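Local coordinates for protein putative branched-chain amino acid ABC transporter (Chromobacterium violaceum, PDB 4PYR) that binds glutathione and, as an LppC-type putative lipoprotein of the periplasmic-binding-protein clan, may act as an enzyme regulator at the membrane, at residues 108-113 with 139-144; 174-179 with 198-203; 218-223 with 292-297; 125-130 with 152-157. One frame throughout, in Å; residues are numbered along the deposited sequence.

Interaction 1 (108-113 with 139-144)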
# COMPACT_ATOMS: atom_id res chain seq x y z
N GLY A 108 -1.72 -5.31 5.13
CA GLY A 108 -0.52 -5.91 4.58
C GLY A 108 0.75 -5.43 5.26
O GLY A 108 1.64 -6.20 5.53
N GLU A 109 0.79 -4.17 5.62
CA GLU A 109 1.97 -3.67 6.27
C GLU A 109 2.04 -4.16 7.73
O GLU A 109 3.11 -4.54 8.23
CB GLU A 109 1.98 -2.14 6.21
CG GLU A 109 2.06 -1.61 4.79
CD GLU A 109 2.33 -0.13 4.71
OE1 GLU A 109 2.62 0.44 5.77
OE2 GLU A 109 2.31 0.41 3.58
N ALA A 110 0.87 -4.26 8.38
CA ALA A 110 0.85 -4.76 9.76
C ALA A 110 1.34 -6.19 9.81
O ALA A 110 2.09 -6.54 10.71
CB ALA A 110 -0.54 -4.65 10.35
N ARG A 111 0.89 -7.01 8.85
CA ARG A 111 1.29 -8.40 8.84
C ARG A 111 2.81 -8.50 8.66
O ARG A 111 3.50 -9.26 9.35
CB ARG A 111 0.57 -9.12 7.72
CG ARG A 111 -0.87 -9.41 8.02
CD ARG A 111 -1.38 -10.43 7.00
NE ARG A 111 -1.82 -9.73 5.81
CZ ARG A 111 -3.00 -9.11 5.71
NH1 ARG A 111 -3.87 -9.13 6.72
NH2 ARG A 111 -3.31 -8.49 4.59
N GLN A 112 3.34 -7.77 7.69
CA GLN A 112 4.75 -7.75 7.52
C GLN A 112 5.54 -7.29 8.72
O GLN A 112 6.57 -7.88 9.03
CB GLN A 112 5.08 -6.90 6.35
CG GLN A 112 4.74 -7.64 5.07
CD GLN A 112 5.13 -6.77 3.93
OE1 GLN A 112 6.33 -6.46 3.77
NE2 GLN A 112 4.13 -6.26 3.19
N LEU A 113 5.04 -6.26 9.40
CA LEU A 113 5.75 -5.79 10.56
C LEU A 113 5.88 -6.89 11.63
O LEU A 113 6.93 -7.04 12.24
CB LEU A 113 5.05 -4.58 11.15
CG LEU A 113 5.88 -3.84 12.18
CD1 LEU A 113 7.07 -3.16 11.51
CD2 LEU A 113 4.96 -2.85 12.89
N GLY A 139 -3.67 -2.84 14.27
CA GLY A 139 -3.39 -3.61 15.43
C GLY A 139 -3.96 -5.02 15.34
O GLY A 139 -3.26 -5.94 15.69
N LYS A 140 -5.21 -5.13 14.87
CA LYS A 140 -5.82 -6.48 14.67
C LYS A 140 -4.98 -7.32 13.71
O LYS A 140 -4.68 -8.51 13.99
CB LYS A 140 -7.27 -6.32 14.18
CG LYS A 140 -7.96 -7.59 13.69
CD LYS A 140 -8.14 -8.59 14.81
CE LYS A 140 -9.18 -9.62 14.38
NZ LYS A 140 -9.14 -10.97 15.04
N ALA A 141 -4.61 -6.73 12.57
CA ALA A 141 -3.84 -7.45 11.58
C ALA A 141 -2.48 -7.87 12.12
O ALA A 141 -2.02 -8.97 11.86
CB ALA A 141 -3.73 -6.62 10.32
N PHE A 142 -1.81 -6.96 12.87
CA PHE A 142 -0.55 -7.33 13.50
C PHE A 142 -0.74 -8.53 14.46
O PHE A 142 0.02 -9.50 14.45
CB PHE A 142 0.06 -6.11 14.21
CG PHE A 142 1.39 -6.39 14.83
CD1 PHE A 142 1.49 -7.12 16.01
CD2 PHE A 142 2.55 -5.95 14.23
CE1 PHE A 142 2.72 -7.44 16.54
CE2 PHE A 142 3.78 -6.26 14.77
CZ PHE A 142 3.88 -6.97 15.94
N ALA A 143 -1.70 -8.39 15.34
CA ALA A 143 -1.93 -9.34 16.39
C ALA A 143 -2.28 -10.71 15.79
O ALA A 143 -1.79 -11.73 16.26
CB ALA A 143 -3.04 -8.85 17.26
N ASP A 144 -3.09 -10.70 14.75
CA ASP A 144 -3.46 -12.00 14.11
C ASP A 144 -2.23 -12.69 13.53
O ASP A 144 -2.08 -13.94 13.62
CB ASP A 144 -4.50 -11.78 13.03
CG ASP A 144 -5.91 -11.56 13.60
OD1 ASP A 144 -6.13 -11.75 14.82
OD2 ASP A 144 -6.81 -11.17 12.84
O HOH W 1 -3.38 -10.37 9.78
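Ala110, on the helix that contains 108-113, points its methyl at the helix of 139-144: CB of Ala110 lies 3.7 Å from CB of Ala141 and 3.6 Å from N of Phe142. Small side chains at this spot go with a close approach, 7.6 Å between the segment axes, whose N-to-C directions differ by 37°. The carbonyl of Ala110 joins in, its O meeting CD2 of Phe142 at 3.6 Å on a slanting approach to the ring. Both helices cover the face of the mixed sheet that carries Leu127 and Ala178, in one lobe of a chain whose fold is consistent with a periplasmic binding protein. The bound glutathione is about 9 Å from the Ala141 side chain. Next comes Arg111. The side chain sets out away from the partner helix, but it bends at chi3 (-86°) and NH1 reaches a water lying in the guanidinium plane. That water donates to O of Ala141 at 2.9 Å and takes a weak bond from NH1. A turn on from Ala110, Leu113 holds CG anti to its own N (chi1 -167°) and lays CD2 4.1 Å from CE2 of Phe142, the two side chains crossing at a slant. The Phe142 ring continues onto Ala114 and Met117, further along helix 106-119.

Interaction 2 (174-179 with 198-203)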
# COMPACT_ATOMS: atom_id res chain seq x y z
N ALA A 174 8.88 -5.49 28.08
CA ALA A 174 8.91 -5.92 26.68
C ALA A 174 10.31 -5.80 26.07
O ALA A 174 11.12 -4.97 26.51
CB ALA A 174 7.93 -5.10 25.87
N ASP A 175 10.59 -6.60 25.05
CA ASP A 175 11.87 -6.48 24.34
C ASP A 175 11.75 -5.68 23.03
O ASP A 175 12.76 -5.49 22.31
CB ASP A 175 12.58 -7.83 24.15
CG ASP A 175 11.87 -8.74 23.18
OD1 ASP A 175 10.71 -8.48 22.84
OD2 ASP A 175 12.52 -9.74 22.74
N ALA A 176 10.54 -5.20 22.74
CA ALA A 176 10.31 -4.24 21.66
C ALA A 176 8.90 -3.71 21.77
O ALA A 176 8.04 -4.32 22.42
CB ALA A 176 10.51 -4.90 20.31
N VAL A 177 8.65 -2.59 21.10
CA VAL A 177 7.32 -2.01 21.02
C VAL A 177 6.89 -1.91 19.56
O VAL A 177 7.64 -1.41 18.74
CB VAL A 177 7.26 -0.64 21.70
CG1 VAL A 177 5.88 -0.01 21.55
CG2 VAL A 177 7.63 -0.83 23.13
N ALA A 178 5.68 -2.36 19.26
CA ALA A 178 5.09 -2.21 17.95
C ALA A 178 4.00 -1.18 18.03
O ALA A 178 3.14 -1.30 18.88
CB ALA A 178 4.49 -3.54 17.50
N LEU A 179 4.06 -0.14 17.20
CA LEU A 179 3.09 0.91 17.21
C LEU A 179 2.06 0.76 16.11
O LEU A 179 2.41 0.70 14.93
CB LEU A 179 3.76 2.28 17.03
CG LEU A 179 4.83 2.61 18.08
CD1 LEU A 179 5.40 4.03 17.91
CD2 LEU A 179 4.25 2.50 19.49
N PRO A 198 13.73 -1.05 21.41
CA PRO A 198 13.40 -1.02 19.99
C PRO A 198 11.92 -0.72 19.75
O PRO A 198 11.05 -1.34 20.37
CB PRO A 198 13.72 -2.43 19.54
CG PRO A 198 14.70 -2.96 20.51
CD PRO A 198 14.38 -2.31 21.81
N VAL A 199 11.64 0.22 18.85
CA VAL A 199 10.30 0.64 18.54
C VAL A 199 10.12 0.50 17.02
O VAL A 199 11.00 0.89 16.25
CB VAL A 199 10.01 2.09 18.99
CG1 VAL A 199 8.61 2.53 18.59
CG2 VAL A 199 10.22 2.19 20.51
N TYR A 200 9.01 -0.10 16.62
CA TYR A 200 8.68 -0.37 15.25
C TYR A 200 7.33 0.18 14.86
O TYR A 200 6.41 0.25 15.69
CB TYR A 200 8.57 -1.89 15.09
CG TYR A 200 9.84 -2.66 15.24
CD1 TYR A 200 10.37 -2.95 16.51
CD2 TYR A 200 10.52 -3.13 14.12
CE1 TYR A 200 11.52 -3.68 16.65
CE2 TYR A 200 11.65 -3.91 14.24
CZ TYR A 200 12.18 -4.18 15.48
OH TYR A 200 13.34 -4.96 15.61
N GLY A 201 7.18 0.56 13.61
CA GLY A 201 5.89 0.96 13.07
C GLY A 201 5.80 0.60 11.58
O GLY A 201 6.75 0.14 10.96
N THR A 202 4.63 0.87 11.02
CA THR A 202 4.39 0.79 9.61
C THR A 202 4.59 2.16 8.97
O THR A 202 5.01 3.11 9.63
CB THR A 202 2.97 0.27 9.29
OG1 THR A 202 2.00 1.23 9.75
CG2 THR A 202 2.73 -1.00 9.98
N SER A 203 4.23 2.29 7.69
CA SER A 203 4.42 3.53 6.98
C SER A 203 3.49 4.61 7.52
O SER A 203 3.62 5.73 7.12
CB SER A 203 4.19 3.33 5.47
OG SER A 203 2.83 3.08 5.15
O HOH W 2 2.27 1.72 12.39
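Val177 and Ala178 pair in parallel with Val199 and Tyr200, joining two inner strands of the mixed sheet through backbone bonds and buried side chains. N of Val177 gives its hydrogen to O of Pro198 at 2.8 Å, N of Tyr200 bonds to O of Val177 at 2.8 Å, and N of Leu179 bonds to O of Tyr200 at 2.8 Å. All three are nearly straight. Ala176 and Ala178 turn their polar backbone atoms the other way, to Leu126 and Val128 of strand 125-129. The two strands belong to a beta-alpha-beta crossover made through helix 183-192, which covers the face bearing Val177, Val199 and Leu179. There CD1 of Leu179 rests 3.6 Å from CG1 of Val199, and Ala186 and Leu189 of that helix pack on Leu179. On the face of Ala178 and Tyr200, chi1 of -67° sets the phenol ring beside the neighbouring strand: O of Val177 lies in the ring plane at its edge, 3.8 Å from CD1 of Tyr200, while CB of Ala176 is 4.0 Å from CE1 of Tyr200. The hydroxyl is held by Asp120 and Arg122, and Met117 of helix 106-119 packs against the ring. Further on, a water donates to O of Leu179 at 2.7 Å and accepts from N of Thr202 at 2.9 Å, bridging the two chain segments.

Interaction 3 (218-223 with 292-297)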
# COMPACT_ATOMS: atom_id res chain seq x y z
N ARG A 218 12.11 1.90 13.88
CA ARG A 218 12.29 1.03 12.72
C ARG A 218 10.92 0.90 12.05
O ARG A 218 9.90 0.74 12.70
CB ARG A 218 12.80 -0.35 13.15
CG ARG A 218 14.15 -0.33 13.85
CD ARG A 218 14.75 -1.73 14.03
NE ARG A 218 16.16 -1.71 14.39
CZ ARG A 218 17.16 -1.55 13.53
NH1 ARG A 218 16.92 -1.39 12.23
NH2 ARG A 218 18.41 -1.51 13.96
N PHE A 219 10.87 1.07 10.75
CA PHE A 219 9.58 0.99 10.07
C PHE A 219 9.75 0.37 8.69
O PHE A 219 10.85 0.14 8.23
CB PHE A 219 8.96 2.40 10.00
CG PHE A 219 9.63 3.32 9.03
CD1 PHE A 219 10.87 3.87 9.30
CD2 PHE A 219 9.02 3.65 7.82
CE1 PHE A 219 11.50 4.69 8.39
CE2 PHE A 219 9.62 4.53 6.93
CZ PHE A 219 10.87 5.02 7.20
N ILE A 220 8.62 0.01 8.09
CA ILE A 220 8.60 -0.50 6.73
C ILE A 220 7.86 0.47 5.85
O ILE A 220 6.89 1.11 6.26
CB ILE A 220 8.00 -1.94 6.65
CG1 ILE A 220 6.61 -2.00 7.26
CG2 ILE A 220 8.91 -2.93 7.38
CD1 ILE A 220 5.94 -3.35 7.06
N ASP A 221 8.34 0.61 4.62
CA ASP A 221 7.72 1.47 3.65
C ASP A 221 8.25 1.10 2.26
O ASP A 221 9.07 0.22 2.13
CB ASP A 221 8.02 2.97 3.97
CG ASP A 221 6.94 3.93 3.49
OD1 ASP A 221 6.09 3.59 2.67
OD2 ASP A 221 6.93 5.10 3.99
N MSE A 222 7.78 1.81 1.26
CA MSE A 222 8.16 1.59 -0.10
C MSE A 222 9.63 1.76 -0.40
O MSE A 222 10.27 2.68 0.09
CB MSE A 222 7.49 2.63 -0.98
CG MSE A 222 5.98 2.53 -0.90
SE MSE A 222 5.32 3.72 -2.31
CE MSE A 222 3.46 3.06 -2.08
N PRO A 223 10.19 0.90 -1.27
CA PRO A 223 11.52 1.16 -1.87
C PRO A 223 11.64 2.57 -2.43
O PRO A 223 12.73 3.19 -2.34
CB PRO A 223 11.60 0.12 -3.00
CG PRO A 223 10.78 -0.98 -2.48
CD PRO A 223 9.59 -0.35 -1.79
N ARG A 292 2.42 -6.79 -1.41
CA ARG A 292 3.58 -5.92 -1.45
C ARG A 292 4.48 -6.21 -0.27
O ARG A 292 4.11 -5.96 0.88
CB ARG A 292 3.21 -4.45 -1.30
CG ARG A 292 2.48 -3.75 -2.41
CD ARG A 292 2.52 -2.25 -2.17
NE ARG A 292 1.91 -1.91 -0.91
CZ ARG A 292 2.36 -1.00 -0.02
NH1 ARG A 292 3.49 -0.34 -0.20
NH2 ARG A 292 1.66 -0.80 1.06
N GLN A 293 5.68 -6.68 -0.57
CA GLN A 293 6.68 -7.02 0.43
C GLN A 293 7.61 -5.82 0.53
O GLN A 293 8.16 -5.37 -0.47
CB GLN A 293 7.43 -8.25 -0.00
CG GLN A 293 7.85 -9.19 1.08
CD GLN A 293 8.48 -10.43 0.51
OE1 GLN A 293 8.00 -11.58 0.72
NE2 GLN A 293 9.50 -10.23 -0.32
N LEU A 294 7.78 -5.30 1.74
CA LEU A 294 8.43 -4.00 1.92
C LEU A 294 9.76 -4.13 2.66
O LEU A 294 9.88 -4.92 3.60
CB LEU A 294 7.57 -3.06 2.75
CG LEU A 294 6.19 -2.72 2.19
CD1 LEU A 294 5.51 -1.78 3.17
CD2 LEU A 294 6.27 -2.10 0.82
N PRO A 295 10.73 -3.28 2.29
CA PRO A 295 11.98 -3.15 3.00
C PRO A 295 11.79 -2.36 4.34
O PRO A 295 10.80 -1.63 4.53
CB PRO A 295 12.85 -2.36 2.03
CG PRO A 295 11.86 -1.49 1.32
CD PRO A 295 10.62 -2.32 1.18
N ALA A 296 12.74 -2.56 5.24
CA ALA A 296 12.76 -1.84 6.50
C ALA A 296 13.68 -0.67 6.40
O ALA A 296 14.62 -0.64 5.64
CB ALA A 296 13.21 -2.74 7.62
N GLY A 297 13.39 0.31 7.23
CA GLY A 297 14.12 1.55 7.33
C GLY A 297 14.15 1.99 8.77
O GLY A 297 13.53 1.38 9.63
O HOH W 3 14.66 -1.22 10.50
O HOH W 4 4.09 1.76 1.96
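Phe219 and Gly297 form an antiparallel hydrogen-bonded pair where strand 290-298, near the end of the chain, joins the last of the sheet's parallel strands. N of Gly297 bonds to O of Phe219 at 2.7 Å. The return bond, from N of Phe219 to O of Gly297 at 2.9 Å, comes in 37° above the carbonyl plane. Ile220 and Ala296 make the next, non-hydrogen-bonded pair; beyond it a weak bond runs from N of Asp221 to O of Pro295 at 3.3 Å. With chi1 at 72°, the Phe219 side chain turns toward Gly297, CD1 of Phe219 lying 3.7 Å from O of Gly297. CB of Ile220 meets CB of Leu294 at 4.1 Å, and the side chains of Pro223 and Pro295 cross at about a right angle, their CD atoms 3.7 Å apart. Selenomethionine Met222, the N-cap of helix 223-226, brings CG to 3.9 Å from NH1 of Arg292 at the guanidinium edge. Its side chain also touches Leu104, a glutathione-binding residue. A water in the guanidinium plane links NH1 of Arg292 to OD1 of Asp221, which also accepts N of Met222. Arg292 is further held by a salt bridge to Glu109, and Asp221 by one to Arg249. Such a chain of opposite charges would probably favour the ionised carboxylate of Asp221 and fix this buried end of the contact.

Interaction 4 (125-130 with 152-157)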
# COMPACT_ATOMS: atom_id res chain seq x y z
N PRO A 125 7.22 -8.65 22.38
CA PRO A 125 6.91 -7.26 22.08
C PRO A 125 5.59 -6.84 22.71
O PRO A 125 4.72 -7.66 23.01
CB PRO A 125 6.76 -7.26 20.57
CG PRO A 125 6.27 -8.65 20.28
CD PRO A 125 7.03 -9.51 21.21
N LEU A 126 5.46 -5.53 22.91
CA LEU A 126 4.21 -4.93 23.28
C LEU A 126 3.63 -4.20 22.10
O LEU A 126 4.27 -3.31 21.53
CB LEU A 126 4.43 -3.93 24.41
CG LEU A 126 3.18 -3.15 24.85
CD1 LEU A 126 2.15 -4.08 25.49
CD2 LEU A 126 3.50 -1.98 25.77
N LEU A 127 2.42 -4.58 21.69
CA LEU A 127 1.69 -3.90 20.63
C LEU A 127 0.84 -2.79 21.23
O LEU A 127 0.00 -3.07 22.13
CB LEU A 127 0.79 -4.90 19.86
CG LEU A 127 -0.19 -4.35 18.84
CD1 LEU A 127 0.51 -3.72 17.65
CD2 LEU A 127 -1.08 -5.48 18.34
N VAL A 128 1.10 -1.55 20.82
CA VAL A 128 0.34 -0.43 21.36
C VAL A 128 -0.57 0.06 20.29
O VAL A 128 -0.10 0.31 19.17
CB VAL A 128 1.33 0.68 21.80
CG1 VAL A 128 0.56 1.92 22.22
CG2 VAL A 128 2.23 0.13 22.88
N VAL A 129 -1.86 0.17 20.59
CA VAL A 129 -2.87 0.48 19.58
C VAL A 129 -3.72 1.71 19.93
O VAL A 129 -4.32 1.79 21.01
CB VAL A 129 -3.81 -0.73 19.41
CG1 VAL A 129 -4.74 -0.46 18.25
CG2 VAL A 129 -3.02 -2.01 19.23
N GLY A 130 -3.76 2.66 18.98
CA GLY A 130 -4.55 3.89 19.10
C GLY A 130 -6.05 3.59 18.94
O GLY A 130 -6.47 2.43 18.71
N LYS A 152 1.07 -18.03 20.08
CA LYS A 152 0.62 -17.42 21.35
C LYS A 152 0.28 -15.97 20.97
O LYS A 152 0.86 -15.41 20.04
CB LYS A 152 1.74 -17.44 22.42
CG LYS A 152 2.17 -18.82 22.93
CD LYS A 152 1.29 -19.40 24.04
CE LYS A 152 1.77 -20.76 24.56
NZ LYS A 152 1.51 -20.98 26.01
N PRO A 153 -0.68 -15.35 21.68
CA PRO A 153 -1.02 -13.94 21.39
C PRO A 153 0.11 -12.97 21.73
O PRO A 153 0.96 -13.25 22.62
CB PRO A 153 -2.25 -13.71 22.28
CG PRO A 153 -2.18 -14.74 23.31
CD PRO A 153 -1.50 -15.93 22.74
N VAL A 154 0.15 -11.87 21.02
CA VAL A 154 1.03 -10.75 21.42
C VAL A 154 0.37 -9.98 22.55
O VAL A 154 -0.84 -9.86 22.57
CB VAL A 154 1.32 -9.84 20.21
CG1 VAL A 154 0.11 -8.99 19.81
CG2 VAL A 154 2.51 -8.94 20.47
N ARG A 155 1.18 -9.49 23.48
CA ARG A 155 0.71 -8.54 24.49
C ARG A 155 0.29 -7.25 23.81
O ARG A 155 1.06 -6.66 23.06
CB ARG A 155 1.81 -8.24 25.49
CG ARG A 155 1.37 -7.37 26.66
CD ARG A 155 2.03 -7.83 27.95
NE ARG A 155 1.58 -9.18 28.27
CZ ARG A 155 0.70 -9.46 29.21
NH1 ARG A 155 0.17 -8.51 29.94
NH2 ARG A 155 0.35 -10.69 29.42
N GLN A 156 -0.94 -6.82 24.06
CA GLN A 156 -1.55 -5.71 23.37
C GLN A 156 -2.19 -4.73 24.36
O GLN A 156 -2.93 -5.15 25.24
CB GLN A 156 -2.60 -6.25 22.43
CG GLN A 156 -3.32 -5.19 21.67
CD GLN A 156 -4.35 -5.71 20.73
OE1 GLN A 156 -4.28 -6.86 20.24
NE2 GLN A 156 -5.29 -4.86 20.41
N MSE A 157 -1.90 -3.45 24.19
CA MSE A 157 -2.41 -2.43 25.08
C MSE A 157 -3.04 -1.33 24.27
O MSE A 157 -2.32 -0.70 23.46
CB MSE A 157 -1.27 -1.86 25.91
CG MSE A 157 -0.61 -2.95 26.75
SE MSE A 157 0.35 -2.12 28.26
CE MSE A 157 -1.15 -1.06 28.99
O HOH W 5 4.11 -10.14 23.61
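Gln156 runs alongside Leu127 of the neighbouring parallel strand, the two side chains leaving the sheet on one face, and the glutamine is fully extended (chi1 179°, chi2 179°). Its CB is 4.1 Å from O of Leu127. CG of Gln156 then passes CG2 of Val129 at 4.0 Å, and CD of Gln156 comes alongside CD2 of Leu127 at 4.1 Å. At the tip the amide straddles two hydrophobic branches: OE1 of Gln156 stands 4.0 Å from CD2 of Leu127, and NE2 of Gln156 3.8 Å from CG2 of Val129. The aliphatic stem and amide thus cover the apolar surface of the neighbouring strand. Val154 continues that cover, one methyl over Leu127 and the other against the Pro125 ring. Beneath, N of Leu127 bonds to O of Arg155 at 2.8 Å, N of selenomethionine Met157 bonds to O of Leu127 at 2.8 Å, and N of Val129 bonds to O of Met157. Between the two segments a water donates to O of Pro125 at 2.6 Å and accepts from N of Arg155. Strand 155-158 is one of the two outer strands of the mixed sheet within this chain; with helix 133-150 linking the two parallel strands, this is a beta-alpha-beta unit at the edge of the sheet.

In the fold
Interactions 2, 3 and 4 are all strand pairings in one mixed sheet; interaction 1 is the helix pair that packs on it. Phe142 of interaction 1 lies on Leu127 of interaction 4 and Ala178 of interaction 2, so helix and sheet share one apolar core. Interactions 1 and 2 are buried, whereas 3 and 4 reach the surface, and in 4 an exposed glutamine helps to cover the neighbouring strand. Interactions 2 and 4 are parallel and share a sheet border, Ala178 bonding to Leu126 and Val128. Interaction 3 is antiparallel and brings Asp221 and Arg292 together through a water; it is tied to interaction 1 through Glu109 with Arg292 and Gln112 with Leu294.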